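PDB 2Q09: imidazolonepropionase, which catalyses the hydrolytic opening of the imidazolone ring of imidazolone-5-propanoate to give N-formimidoyl-L-glutamate, the third step of histidine degradation. Local coordinates for residues 32-42 with 366-375; 306-314 with 345-354. One frame throughout, in Å; residues are numbered along the deposited sequence.

Contact 1: 32-42 with 366-375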
ATOM      1  N   LEU A  32      20.167  11.065 -15.799  1.00 32.10           N
ATOM      2  CA  LEU A  32      20.003   9.895 -14.943  1.00 31.95           C
ATOM      3  C   LEU A  32      20.418   8.634 -15.692  1.00 32.08           C
ATOM      4  O   LEU A  32      19.831   8.288 -16.715  1.00 32.23           O
ATOM      5  CB  LEU A  32      18.545   9.785 -14.475  1.00 32.82           C
ATOM      6  CG  LEU A  32      18.219   8.757 -13.384  1.00 32.78           C
ATOM      7  CD1 LEU A  32      16.791   8.963 -12.904  1.00 33.58           C
ATOM      8  CD2 LEU A  32      18.405   7.345 -13.920  1.00 32.27           C
ATOM      9  N   GLY A  33      21.440   7.957 -15.176  1.00 32.64           N
ATOM     10  CA  GLY A  33      21.925   6.743 -15.809  1.00 32.66           C
ATOM     11  C   GLY A  33      21.663   5.534 -14.934  1.00 32.60           C
ATOM     12  O   GLY A  33      21.754   5.614 -13.710  1.00 33.22           O
ATOM     13  N   VAL A  34      21.325   4.410 -15.548  1.00 32.84           N
ATOM     14  CA  VAL A  34      21.053   3.219 -14.767  1.00 34.24           C
ATOM     15  C   VAL A  34      22.017   2.093 -15.104  1.00 35.24           C
ATOM     16  O   VAL A  34      22.498   1.977 -16.230  1.00 35.98           O
ATOM     17  CB  VAL A  34      19.597   2.728 -14.980  1.00 33.92           C
ATOM     18  CG1 VAL A  34      18.623   3.868 -14.713  1.00 32.51           C
ATOM     19  CG2 VAL A  34      19.415   2.181 -16.381  1.00 33.23           C
ATOM     20  N   HIS A  35      22.312   1.270 -14.106  1.00 36.64           N
ATOM     21  CA  HIS A  35      23.191   0.135 -14.307  1.00 37.94           C
ATOM     22  C   HIS A  35      22.687  -1.030 -13.481  1.00 37.47           C
ATOM     23  O   HIS A  35      22.551  -0.928 -12.263  1.00 36.69           O
ATOM     24  CB  HIS A  35      24.629   0.468 -13.911  1.00 38.82           C
ATOM     25  CG  HIS A  35      25.605  -0.589 -14.307  1.00 41.59           C
ATOM     26  ND1 HIS A  35      25.796  -0.964 -15.622  1.00 42.28           N
ATOM     27  CD2 HIS A  35      26.414  -1.385 -13.567  1.00 41.81           C
ATOM     28  CE1 HIS A  35      26.675  -1.949 -15.672  1.00 42.41           C
ATOM     29  NE2 HIS A  35      27.067  -2.224 -14.440  1.00 42.00           N
ATOM     30  N   GLU A  36      22.402  -2.132 -14.158  1.00 37.77           N
ATOM     31  CA  GLU A  36      21.912  -3.329 -13.500  1.00 39.16           C
ATOM     32  C   GLU A  36      20.742  -3.042 -12.560  1.00 37.45           C
ATOM     33  O   GLU A  36      20.791  -3.341 -11.365  1.00 37.49           O
ATOM     34  CB  GLU A  36      23.065  -4.017 -12.763  1.00 42.08           C
ATOM     35  CG  GLU A  36      23.966  -4.815 -13.700  1.00 47.77           C
ATOM     36  CD  GLU A  36      25.278  -5.234 -13.071  1.00 51.69           C
ATOM     37  OE1 GLU A  36      25.263  -5.723 -11.926  1.00 54.64           O
ATOM     38  OE2 GLU A  36      26.326  -5.086 -13.729  1.00 53.41           O
ATOM     39  N   GLY A  37      19.695  -2.449 -13.126  1.00 35.80           N
ATOM     40  CA  GLY A  37      18.481  -2.141 -12.386  1.00 34.47           C
ATOM     41  C   GLY A  37      18.541  -1.061 -11.320  1.00 33.00           C
ATOM     42  O   GLY A  37      17.564  -0.858 -10.605  1.00 31.01           O
ATOM     43  N   ARG A  38      19.667  -0.364 -11.205  1.00 32.38           N
ATOM     44  CA  ARG A  38      19.799   0.679 -10.201  1.00 32.38           C
ATOM     45  C   ARG A  38      20.249   2.012 -10.767  1.00 32.55           C
ATOM     46  O   ARG A  38      20.817   2.081 -11.858  1.00 30.56           O
ATOM     47  CB  ARG A  38      20.795   0.252  -9.125  1.00 33.79           C
ATOM     48  CG  ARG A  38      20.367  -0.966  -8.338  1.00 35.80           C
ATOM     49  CD  ARG A  38      21.340  -1.261  -7.220  1.00 37.12           C
ATOM     50  NE  ARG A  38      20.918  -2.429  -6.454  1.00 38.22           N
ATOM     51  CZ  ARG A  38      20.137  -2.390  -5.380  1.00 39.50           C
ATOM     52  NH1 ARG A  38      19.687  -1.233  -4.918  1.00 40.04           N
ATOM     53  NH2 ARG A  38      19.781  -3.518  -4.784  1.00 39.87           N
ATOM     54  N   ILE A  39      19.977   3.075 -10.013  1.00 31.67           N
ATOM     55  CA  ILE A  39      20.389   4.405 -10.421  1.00 32.20           C
ATOM     56  C   ILE A  39      21.902   4.411 -10.218  1.00 33.95           C
ATOM     57  O   ILE A  39      22.392   4.298  -9.086  1.00 33.10           O
ATOM     58  CB  ILE A  39      19.741   5.489  -9.545  1.00 31.06           C
ATOM     59  CG1 ILE A  39      18.215   5.344  -9.590  1.00 31.32           C
ATOM     60  CG2 ILE A  39      20.128   6.876 -10.071  1.00 30.29           C
ATOM     61  CD1 ILE A  39      17.479   6.247  -8.621  1.00 31.12           C
ATOM     62  N   HIS A  40      22.630   4.520 -11.320  1.00 35.94           N
ATOM     63  CA  HIS A  40      24.085   4.499 -11.278  1.00 38.19           C
ATOM     64  C   HIS A  40      24.691   5.882 -11.116  1.00 38.13           C
ATOM     65  O   HIS A  40      25.749   6.041 -10.508  1.00 38.76           O
ATOM     66  CB  HIS A  40      24.618   3.851 -12.551  1.00 39.57           C
ATOM     67  CG  HIS A  40      26.044   3.421 -12.453  1.00 42.77           C
ATOM     68  ND1 HIS A  40      26.486   2.530 -11.498  1.00 43.66           N
ATOM     69  CD2 HIS A  40      27.131   3.753 -13.191  1.00 43.23           C
ATOM     70  CE1 HIS A  40      27.785   2.331 -11.652  1.00 44.12           C
ATOM     71  NE2 HIS A  40      28.200   3.063 -12.671  1.00 44.74           N
ATOM     72  N   ALA A  41      24.021   6.887 -11.665  1.00 37.71           N
ATOM     73  CA  ALA A  41      24.519   8.249 -11.565  1.00 36.69           C
ATOM     74  C   ALA A  41      23.455   9.311 -11.824  1.00 36.25           C
ATOM     75  O   ALA A  41      22.518   9.107 -12.599  1.00 35.55           O
ATOM     76  CB  ALA A  41      25.682   8.445 -12.529  1.00 37.00           C
ATOM     77  N   LEU A  42      23.623  10.441 -11.144  1.00 35.51           N
ATOM     78  CA  LEU A  42      22.750  11.599 -11.270  1.00 37.11           C
ATOM     79  C   LEU A  42      23.674  12.795 -11.389  1.00 36.97           C
ATOM     80  O   LEU A  42      24.249  13.252 -10.404  1.00 38.55           O
ATOM     81  CB  LEU A  42      21.862  11.748 -10.042  1.00 36.92           C
ATOM     82  CG  LEU A  42      20.470  11.138 -10.166  1.00 38.52           C
ATOM     83  CD1 LEU A  42      19.748  11.245  -8.833  1.00 40.65           C
ATOM     84  CD2 LEU A  42      19.700  11.872 -11.263  1.00 37.40           C
ATOM     85  N   GLN A 366      13.188   7.091  -3.483  1.00 24.58           N
ATOM     86  CA  GLN A 366      13.991   8.300  -3.671  1.00 25.70           C
ATOM     87  C   GLN A 366      14.879   8.179  -4.902  1.00 24.34           C
ATOM     88  O   GLN A 366      15.288   7.083  -5.276  1.00 24.94           O
ATOM     89  CB  GLN A 366      14.885   8.539  -2.457  1.00 25.33           C
ATOM     90  CG  GLN A 366      14.158   8.603  -1.127  1.00 24.88           C
ATOM     91  CD  GLN A 366      15.116   8.765   0.032  1.00 24.56           C
ATOM     92  OE1 GLN A 366      15.892   9.724   0.081  1.00 26.10           O
ATOM     93  NE2 GLN A 366      15.074   7.827   0.971  1.00 23.83           N
ATOM     94  N   LEU A 367      15.174   9.312  -5.532  1.00 25.08           N
ATOM     95  CA  LEU A 367      16.045   9.307  -6.698  1.00 25.39           C
ATOM     96  C   LEU A 367      17.460   9.547  -6.179  1.00 26.92           C
ATOM     97  O   LEU A 367      17.974  10.668  -6.199  1.00 25.68           O
ATOM     98  CB  LEU A 367      15.646  10.400  -7.702  1.00 23.55           C
ATOM     99  CG  LEU A 367      14.239  10.328  -8.317  1.00 23.32           C
ATOM    100  CD1 LEU A 367      14.145  11.350  -9.444  1.00 22.27           C
ATOM    101  CD2 LEU A 367      13.955   8.937  -8.863  1.00 22.55           C
ATOM    102  N   ARG A 368      18.067   8.479  -5.673  1.00 27.91           N
ATOM    103  CA  ARG A 368      19.425   8.526  -5.151  1.00 30.04           C
ATOM    104  C   ARG A 368      20.274   7.458  -5.816  1.00 30.19           C
ATOM    105  O   ARG A 368      19.791   6.374  -6.135  1.00 28.93           O
ATOM    106  CB  ARG A 368      19.459   8.219  -3.663  1.00 31.15           C
ATOM    107  CG  ARG A 368      18.768   9.172  -2.741  1.00 34.02           C
ATOM    108  CD  ARG A 368      19.232   8.830  -1.343  1.00 36.39           C
ATOM    109  NE  ARG A 368      18.619   9.651  -0.313  1.00 38.26           N
ATOM    110  CZ  ARG A 368      19.263  10.077   0.765  1.00 39.49           C
ATOM    111  NH1 ARG A 368      20.541   9.761   0.935  1.00 41.08           N
ATOM    112  NH2 ARG A 368      18.638  10.809   1.671  1.00 39.57           N
ATOM    113  N   VAL A 369      21.556   7.753  -5.981  1.00 30.57           N
ATOM    114  CA  VAL A 369      22.470   6.785  -6.562  1.00 30.98           C
ATOM    115  C   VAL A 369      22.518   5.571  -5.649  1.00 29.62           C
ATOM    116  O   VAL A 369      22.583   5.703  -4.434  1.00 30.37           O
ATOM    117  CB  VAL A 369      23.883   7.387  -6.712  1.00 31.86           C
ATOM    118  CG1 VAL A 369      24.932   6.280  -6.763  1.00 34.47           C
ATOM    119  CG2 VAL A 369      23.940   8.222  -7.974  1.00 31.69           C
ATOM    120  N   GLY A 370      22.462   4.386  -6.238  1.00 30.64           N
ATOM    121  CA  GLY A 370      22.501   3.171  -5.444  1.00 30.76           C
ATOM    122  C   GLY A 370      21.147   2.514  -5.216  1.00 31.64           C
ATOM    123  O   GLY A 370      21.076   1.319  -4.923  1.00 30.41           O
HETATM  124  N   MSE A 371      20.066   3.279  -5.340  1.00 30.58           N
HETATM  125  CA  MSE A 371      18.730   2.713  -5.147  1.00 30.71           C
HETATM  126  C   MSE A 371      18.176   2.173  -6.463  1.00 28.25           C
HETATM  127  O   MSE A 371      18.685   2.504  -7.532  1.00 28.31           O
HETATM  128  CB  MSE A 371      17.790   3.764  -4.553  1.00 31.80           C
HETATM  129  CG  MSE A 371      18.175   4.147  -3.135  1.00 35.73           C
HETATM  130 SE   MSE A 371      16.853   5.274  -2.274  1.00 39.97          SE
HETATM  131  CE  MSE A 371      15.747   3.911  -1.519  1.00 39.91           C
ATOM    132  N   LEU A 372      17.132   1.350  -6.384  1.00 27.24           N
ATOM    133  CA  LEU A 372      16.542   0.760  -7.581  1.00 26.19           C
ATOM    134  C   LEU A 372      16.036   1.815  -8.552  1.00 26.23           C
ATOM    135  O   LEU A 372      15.537   2.872  -8.140  1.00 25.57           O
ATOM    136  CB  LEU A 372      15.415  -0.202  -7.193  1.00 25.67           C
ATOM    137  CG  LEU A 372      15.889  -1.435  -6.410  1.00 27.15           C
ATOM    138  CD1 LEU A 372      14.694  -2.153  -5.791  1.00 25.53           C
ATOM    139  CD2 LEU A 372      16.673  -2.371  -7.337  1.00 27.08           C
ATOM    140  N   ALA A 373      16.160   1.522  -9.844  1.00 24.62           N
ATOM    141  CA  ALA A 373      15.745   2.455 -10.881  1.00 24.35           C
ATOM    142  C   ALA A 373      14.252   2.386 -11.197  1.00 23.94           C
ATOM    143  O   ALA A 373      13.859   1.958 -12.288  1.00 23.68           O
ATOM    144  CB  ALA A 373      16.562   2.221 -12.154  1.00 26.53           C
ATOM    145  N   ASP A 374      13.441   2.807 -10.233  1.00 24.63           N
ATOM    146  CA  ASP A 374      11.988   2.838 -10.384  1.00 24.41           C
ATOM    147  C   ASP A 374      11.628   4.316 -10.400  1.00 23.64           C
ATOM    148  O   ASP A 374      11.538   4.950  -9.346  1.00 25.96           O
ATOM    149  CB  ASP A 374      11.308   2.142  -9.199  1.00 24.16           C
ATOM    150  CG  ASP A 374      11.414   0.632  -9.265  1.00 26.35           C
ATOM    151  OD1 ASP A 374      12.199   0.123 -10.095  1.00 26.05           O
ATOM    152  OD2 ASP A 374      10.712  -0.045  -8.479  1.00 25.86           O
ATOM    153  N   PHE A 375      11.445   4.872 -11.591  1.00 23.35           N
ATOM    154  CA  PHE A 375      11.116   6.284 -11.685  1.00 22.80           C
ATOM    155  C   PHE A 375      10.133   6.578 -12.802  1.00 23.38           C
ATOM    156  O   PHE A 375       9.871   5.723 -13.664  1.00 22.68           O
ATOM    157  CB  PHE A 375      12.397   7.117 -11.846  1.00 23.09           C
ATOM    158  CG  PHE A 375      13.230   6.745 -13.036  1.00 24.24           C
ATOM    159  CD1 PHE A 375      12.974   7.289 -14.290  1.00 23.97           C
ATOM    160  CD2 PHE A 375      14.289   5.855 -12.897  1.00 23.42           C
ATOM    161  CE1 PHE A 375      13.772   6.965 -15.388  1.00 24.15           C
ATOM    162  CE2 PHE A 375      15.094   5.522 -13.984  1.00 24.02           C
ATOM    163  CZ  PHE A 375      14.834   6.074 -15.234  1.00 25.08           C
TER
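Leu32 sets CD1 over the middle of the Phe375 ring, 4.0 Å from its centroid, a CH-pi contact. Val34 meets the same ring at its edge through CG1, which also packs on Ala373 CB at 3.7 Å. Ile39 packs into the curve of the 366-375 loop: with CG1 anti to the carbonyl carbon (chi1 -56°), its CD1 reaches over the backbone of Leu367 and Arg368. Val369 lays CG2 against Ala41 CA at 3.6 Å. Around these apolar groups, Ile39 N gives a nearly straight bond to Met371 O, Gly370 N binds Ile39 O at 2.9 Å, and Ala373 N takes Gly37 O. At the polar edge the extended Arg38 chain carries NH1 to Gly370 O (2.9 Å), a bent bond whose oxygen is tilted out of the guanidinium plane, while Leu372 CD2 lies over the centre of that group; Gln363 also accepts from NH1. A leucine in place of Arg38 would probably leave Gly370 O and Gln363 without their donor and take away the flat group that Leu372 CD2 covers. Strands 30-35 and 38-44 form a beta hairpin with a type I' turn and a classic bulge at His40 and Ala41, and the loop bridges onto its edge strand at Arg38 and Leu372.

Contact 2: 306-314 with 345-354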
ATOM      1  N   ARG A 306       2.143  14.771  13.138  1.00 23.79           N
ATOM      2  CA  ARG A 306       3.128  15.683  12.588  1.00 26.47           C
ATOM      3  C   ARG A 306       4.009  16.236  13.697  1.00 26.36           C
ATOM      4  O   ARG A 306       5.236  16.240  13.578  1.00 26.49           O
ATOM      5  CB  ARG A 306       2.453  16.836  11.843  1.00 28.30           C
ATOM      6  CG  ARG A 306       2.258  16.570  10.374  1.00 32.94           C
ATOM      7  CD  ARG A 306       2.182  17.873   9.598  1.00 36.62           C
ATOM      8  NE  ARG A 306       0.953  18.604   9.877  1.00 37.77           N
ATOM      9  CZ  ARG A 306      -0.070  18.690   9.034  1.00 37.59           C
ATOM     10  NH1 ARG A 306      -0.014  18.090   7.855  1.00 36.90           N
ATOM     11  NH2 ARG A 306      -1.147  19.386   9.370  1.00 39.14           N
ATOM     12  N   LYS A 307       3.384  16.707  14.774  1.00 25.25           N
ATOM     13  CA  LYS A 307       4.145  17.259  15.890  1.00 25.67           C
ATOM     14  C   LYS A 307       5.159  16.263  16.429  1.00 23.75           C
ATOM     15  O   LYS A 307       6.248  16.655  16.850  1.00 23.83           O
ATOM     16  CB  LYS A 307       3.209  17.682  17.015  1.00 26.56           C
ATOM     17  CG  LYS A 307       2.390  18.912  16.686  1.00 30.01           C
ATOM     18  CD  LYS A 307       1.446  19.250  17.821  1.00 32.30           C
ATOM     19  CE  LYS A 307       0.678  20.519  17.525  1.00 34.63           C
ATOM     20  NZ  LYS A 307      -0.387  20.761  18.536  1.00 36.98           N
ATOM     21  N   ALA A 308       4.808  14.979  16.413  1.00 22.95           N
ATOM     22  CA  ALA A 308       5.699  13.931  16.914  1.00 21.21           C
ATOM     23  C   ALA A 308       6.683  13.443  15.857  1.00 22.53           C
ATOM     24  O   ALA A 308       7.531  12.601  16.138  1.00 24.38           O
ATOM     25  CB  ALA A 308       4.883  12.758  17.453  1.00 22.05           C
ATOM     26  N   GLY A 309       6.571  13.965  14.641  1.00 22.12           N
ATOM     27  CA  GLY A 309       7.489  13.564  13.588  1.00 23.32           C
ATOM     28  C   GLY A 309       7.277  12.160  13.044  1.00 24.97           C
ATOM     29  O   GLY A 309       8.184  11.580  12.450  1.00 24.21           O
ATOM     30  N   VAL A 310       6.088  11.604  13.241  1.00 23.21           N
ATOM     31  CA  VAL A 310       5.809  10.262  12.738  1.00 23.76           C
ATOM     32  C   VAL A 310       5.540  10.351  11.241  1.00 23.10           C
ATOM     33  O   VAL A 310       4.646  11.074  10.807  1.00 24.37           O
ATOM     34  CB  VAL A 310       4.584   9.640  13.433  1.00 22.20           C
ATOM     35  CG1 VAL A 310       4.252   8.284  12.808  1.00 22.24           C
ATOM     36  CG2 VAL A 310       4.865   9.461  14.913  1.00 23.95           C
ATOM     37  N   PRO A 311       6.328   9.631  10.427  1.00 23.01           N
ATOM     38  CA  PRO A 311       6.126   9.664   8.976  1.00 22.78           C
ATOM     39  C   PRO A 311       4.759   9.093   8.608  1.00 22.01           C
ATOM     40  O   PRO A 311       4.339   8.070   9.140  1.00 19.95           O
ATOM     41  CB  PRO A 311       7.279   8.822   8.449  1.00 23.74           C
ATOM     42  CG  PRO A 311       7.539   7.854   9.564  1.00 26.28           C
ATOM     43  CD  PRO A 311       7.433   8.729  10.790  1.00 23.44           C
HETATM   44  N   MSE A 312       4.053   9.769   7.710  1.00 21.54           N
HETATM   45  CA  MSE A 312       2.725   9.322   7.315  1.00 21.74           C
HETATM   46  C   MSE A 312       2.673   8.908   5.854  1.00 21.47           C
HETATM   47  O   MSE A 312       2.990   9.696   4.950  1.00 20.83           O
HETATM   48  CB  MSE A 312       1.696  10.433   7.555  1.00 24.66           C
HETATM   49  CG  MSE A 312       1.679  10.991   8.982  1.00 25.95           C
HETATM   50 SE   MSE A 312       0.411  12.462   9.109  1.00 29.23          SE
HETATM   51  CE  MSE A 312       1.419  13.818   8.209  1.00 28.68           C
ATOM     52  N   ALA A 313       2.288   7.662   5.623  1.00 20.47           N
ATOM     53  CA  ALA A 313       2.153   7.170   4.266  1.00 20.22           C
ATOM     54  C   ALA A 313       0.685   7.353   3.892  1.00 19.77           C
ATOM     55  O   ALA A 313      -0.169   7.497   4.770  1.00 19.98           O
ATOM     56  CB  ALA A 313       2.539   5.685   4.192  1.00 20.90           C
ATOM     57  N   VAL A 314       0.403   7.373   2.596  1.00 17.11           N
ATOM     58  CA  VAL A 314      -0.967   7.505   2.112  1.00 19.09           C
ATOM     59  C   VAL A 314      -1.195   6.342   1.150  1.00 18.95           C
ATOM     60  O   VAL A 314      -0.341   6.070   0.297  1.00 18.51           O
ATOM     61  CB  VAL A 314      -1.184   8.829   1.352  1.00 17.40           C
ATOM     62  CG1 VAL A 314      -2.562   8.822   0.691  1.00 18.10           C
ATOM     63  CG2 VAL A 314      -1.080  10.012   2.312  1.00 17.09           C
ATOM     64  N   GLU A 345       3.402  16.423   1.443  1.00 21.21           N
ATOM     65  CA  GLU A 345       3.305  15.340   2.423  1.00 21.54           C
ATOM     66  C   GLU A 345       2.687  14.118   1.729  1.00 21.09           C
ATOM     67  O   GLU A 345       3.064  12.972   1.990  1.00 21.24           O
ATOM     68  CB  GLU A 345       2.429  15.751   3.615  1.00 22.42           C
ATOM     69  CG  GLU A 345       3.036  16.832   4.508  1.00 24.72           C
ATOM     70  CD  GLU A 345       2.086  17.275   5.614  1.00 24.50           C
ATOM     71  OE1 GLU A 345       0.904  17.557   5.324  1.00 22.50           O
ATOM     72  OE2 GLU A 345       2.530  17.346   6.777  1.00 28.71           O
ATOM     73  N   ALA A 346       1.735  14.368   0.837  1.00 20.61           N
ATOM     74  CA  ALA A 346       1.082  13.282   0.112  1.00 21.50           C
ATOM     75  C   ALA A 346       2.081  12.573  -0.800  1.00 20.84           C
ATOM     76  O   ALA A 346       2.096  11.352  -0.873  1.00 20.47           O
ATOM     77  CB  ALA A 346      -0.097  13.828  -0.708  1.00 20.94           C
HETATM   78  N   MSE A 347       2.920  13.346  -1.488  1.00 19.01           N
HETATM   79  CA  MSE A 347       3.916  12.772  -2.386  1.00 20.49           C
HETATM   80  C   MSE A 347       4.929  11.929  -1.600  1.00 18.73           C
HETATM   81  O   MSE A 347       5.256  10.802  -1.983  1.00 18.66           O
HETATM   82  CB  MSE A 347       4.624  13.880  -3.179  1.00 20.83           C
HETATM   83  CG  MSE A 347       5.592  13.361  -4.233  1.00 23.36           C
HETATM   84 SE   MSE A 347       4.719  12.203  -5.522  1.00 29.17          SE
HETATM   85  CE  MSE A 347       6.228  12.013  -6.767  1.00 29.67           C
ATOM     86  N   ALA A 348       5.414  12.464  -0.486  1.00 19.93           N
ATOM     87  CA  ALA A 348       6.346  11.702   0.335  1.00 20.28           C
ATOM     88  C   ALA A 348       5.589  10.484   0.854  1.00 20.45           C
ATOM     89  O   ALA A 348       6.172   9.419   1.067  1.00 19.48           O
ATOM     90  CB  ALA A 348       6.839  12.543   1.501  1.00 20.34           C
ATOM     91  N   GLY A 349       4.277  10.657   1.036  1.00 19.80           N
ATOM     92  CA  GLY A 349       3.439   9.579   1.529  1.00 19.50           C
ATOM     93  C   GLY A 349       3.337   8.391   0.583  1.00 20.49           C
ATOM     94  O   GLY A 349       3.073   7.275   1.028  1.00 22.18           O
ATOM     95  N   VAL A 350       3.533   8.614  -0.717  1.00 19.52           N
ATOM     96  CA  VAL A 350       3.456   7.518  -1.682  1.00 20.71           C
ATOM     97  C   VAL A 350       4.822   7.161  -2.265  1.00 20.93           C
ATOM     98  O   VAL A 350       4.918   6.412  -3.242  1.00 19.85           O
ATOM     99  CB  VAL A 350       2.477   7.839  -2.840  1.00 20.35           C
ATOM    100  CG1 VAL A 350       1.082   8.108  -2.264  1.00 20.36           C
ATOM    101  CG2 VAL A 350       2.974   9.038  -3.645  1.00 20.39           C
ATOM    102  N   THR A 351       5.879   7.719  -1.681  1.00 20.00           N
ATOM    103  CA  THR A 351       7.227   7.402  -2.128  1.00 21.43           C
ATOM    104  C   THR A 351       8.067   6.982  -0.931  1.00 22.38           C
ATOM    105  O   THR A 351       8.029   5.823  -0.514  1.00 23.07           O
ATOM    106  CB  THR A 351       7.912   8.604  -2.842  1.00 22.56           C
ATOM    107  OG1 THR A 351       7.854   9.775  -2.014  1.00 20.69           O
ATOM    108  CG2 THR A 351       7.217   8.885  -4.182  1.00 22.18           C
ATOM    109  N   ARG A 352       8.798   7.943  -0.377  1.00 22.30           N
ATOM    110  CA  ARG A 352       9.670   7.739   0.775  1.00 23.92           C
ATOM    111  C   ARG A 352       9.029   6.970   1.935  1.00 23.72           C
ATOM    112  O   ARG A 352       9.543   5.937   2.377  1.00 23.89           O
ATOM    113  CB  ARG A 352      10.140   9.114   1.270  1.00 26.47           C
ATOM    114  CG  ARG A 352      11.449   9.111   2.002  1.00 30.29           C
ATOM    115  CD  ARG A 352      12.106  10.483   1.956  1.00 26.99           C
ATOM    116  NE  ARG A 352      11.423  11.478   2.779  1.00 27.08           N
ATOM    117  CZ  ARG A 352      10.998  12.651   2.321  1.00 23.14           C
ATOM    118  NH1 ARG A 352      11.178  12.976   1.050  1.00 20.44           N
ATOM    119  NH2 ARG A 352      10.401  13.508   3.141  1.00 24.26           N
ATOM    120  N   HIS A 353       7.907   7.481   2.430  1.00 21.84           N
ATOM    121  CA  HIS A 353       7.226   6.864   3.558  1.00 22.14           C
ATOM    122  C   HIS A 353       6.541   5.550   3.207  1.00 21.64           C
ATOM    123  O   HIS A 353       6.490   4.641   4.031  1.00 21.03           O
ATOM    124  CB  HIS A 353       6.248   7.877   4.149  1.00 21.04           C
ATOM    125  CG  HIS A 353       6.913   9.162   4.546  1.00 25.08           C
ATOM    126  ND1 HIS A 353       6.274  10.383   4.512  1.00 25.84           N
ATOM    127  CD2 HIS A 353       8.181   9.412   4.954  1.00 22.47           C
ATOM    128  CE1 HIS A 353       7.122  11.332   4.878  1.00 22.77           C
ATOM    129  NE2 HIS A 353       8.284  10.768   5.151  1.00 24.49           N
ATOM    130  N   ALA A 354       6.026   5.449   1.987  1.00 21.34           N
ATOM    131  CA  ALA A 354       5.374   4.220   1.542  1.00 21.89           C
ATOM    132  C   ALA A 354       6.432   3.127   1.451  1.00 22.54           C
ATOM    133  O   ALA A 354       6.182   1.976   1.804  1.00 23.23           O
ATOM    134  CB  ALA A 354       4.716   4.424   0.174  1.00 20.54           C
TER
HETATM  135  O   HOH W   1       3.412  12.334   4.458  1.00 24.35           O
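Pro311 lays CB over one face of the His353 imidazole, 3.9 Å from the ring centroid and displaced toward the rim, a CH-pi contact. His353 CG stands anti to the carbonyl carbon (chi1 -56°), which turns one face of the ring to the proline and brings ND1 toward Met312 O, where the direct bond is weak (3.4 Å). A water at the ring's edge, in its plane, donates to both Met312 O (2.7 Å) and Glu345 O, tying the strand to the helix. Two residues on, Val314 N bonds to Gly349 O at 3.1 Å from well above the carbonyl plane. Gly349 lets the backbones come close, its CA 3.5 Å from Met312 O; any CB there would press on Val314 CG2. At the solvent side, Arg306 bends at chi3 to bring NH1 to Glu345 OE1 (2.7 Å) in a salt bridge; OE1 also accepts from Thr342 N. Strand 312-314 crosses helix 345-349 at 79°, their axes 6.6 Å apart. On its other flank this strand pairs in parallel with strand 283-286, while Val314 and Val350 also meet helix 328-339, and Ala313 and Ala354 touch strand 63-73.

How the contacts relate
The two contacts lie about 22 Å apart, centre to centre, in one chain. Contact 2 falls between the two halves of contact 1 in sequence: 32-42 comes first, then 306-314 and 345-354, and 366-375 last. Contact 1 belongs to the small beta-rich part built from both chain ends, contact 2 to the TIM-barrel domain of this amidohydrolase, whose strand 312-314 leads to Asp317 of the iron site. Strand 63-73 is shared ground: Leu367 and Phe375 of contact 1 rest on Val64, and contact 2 meets it farther on. The contacts touch directly where Gln366 CD packs on Arg352 CD at 4.0 Å, so the start of 366-375, on the chain's way back to the beta-rich part, packs against helix 352-357 of contact 2.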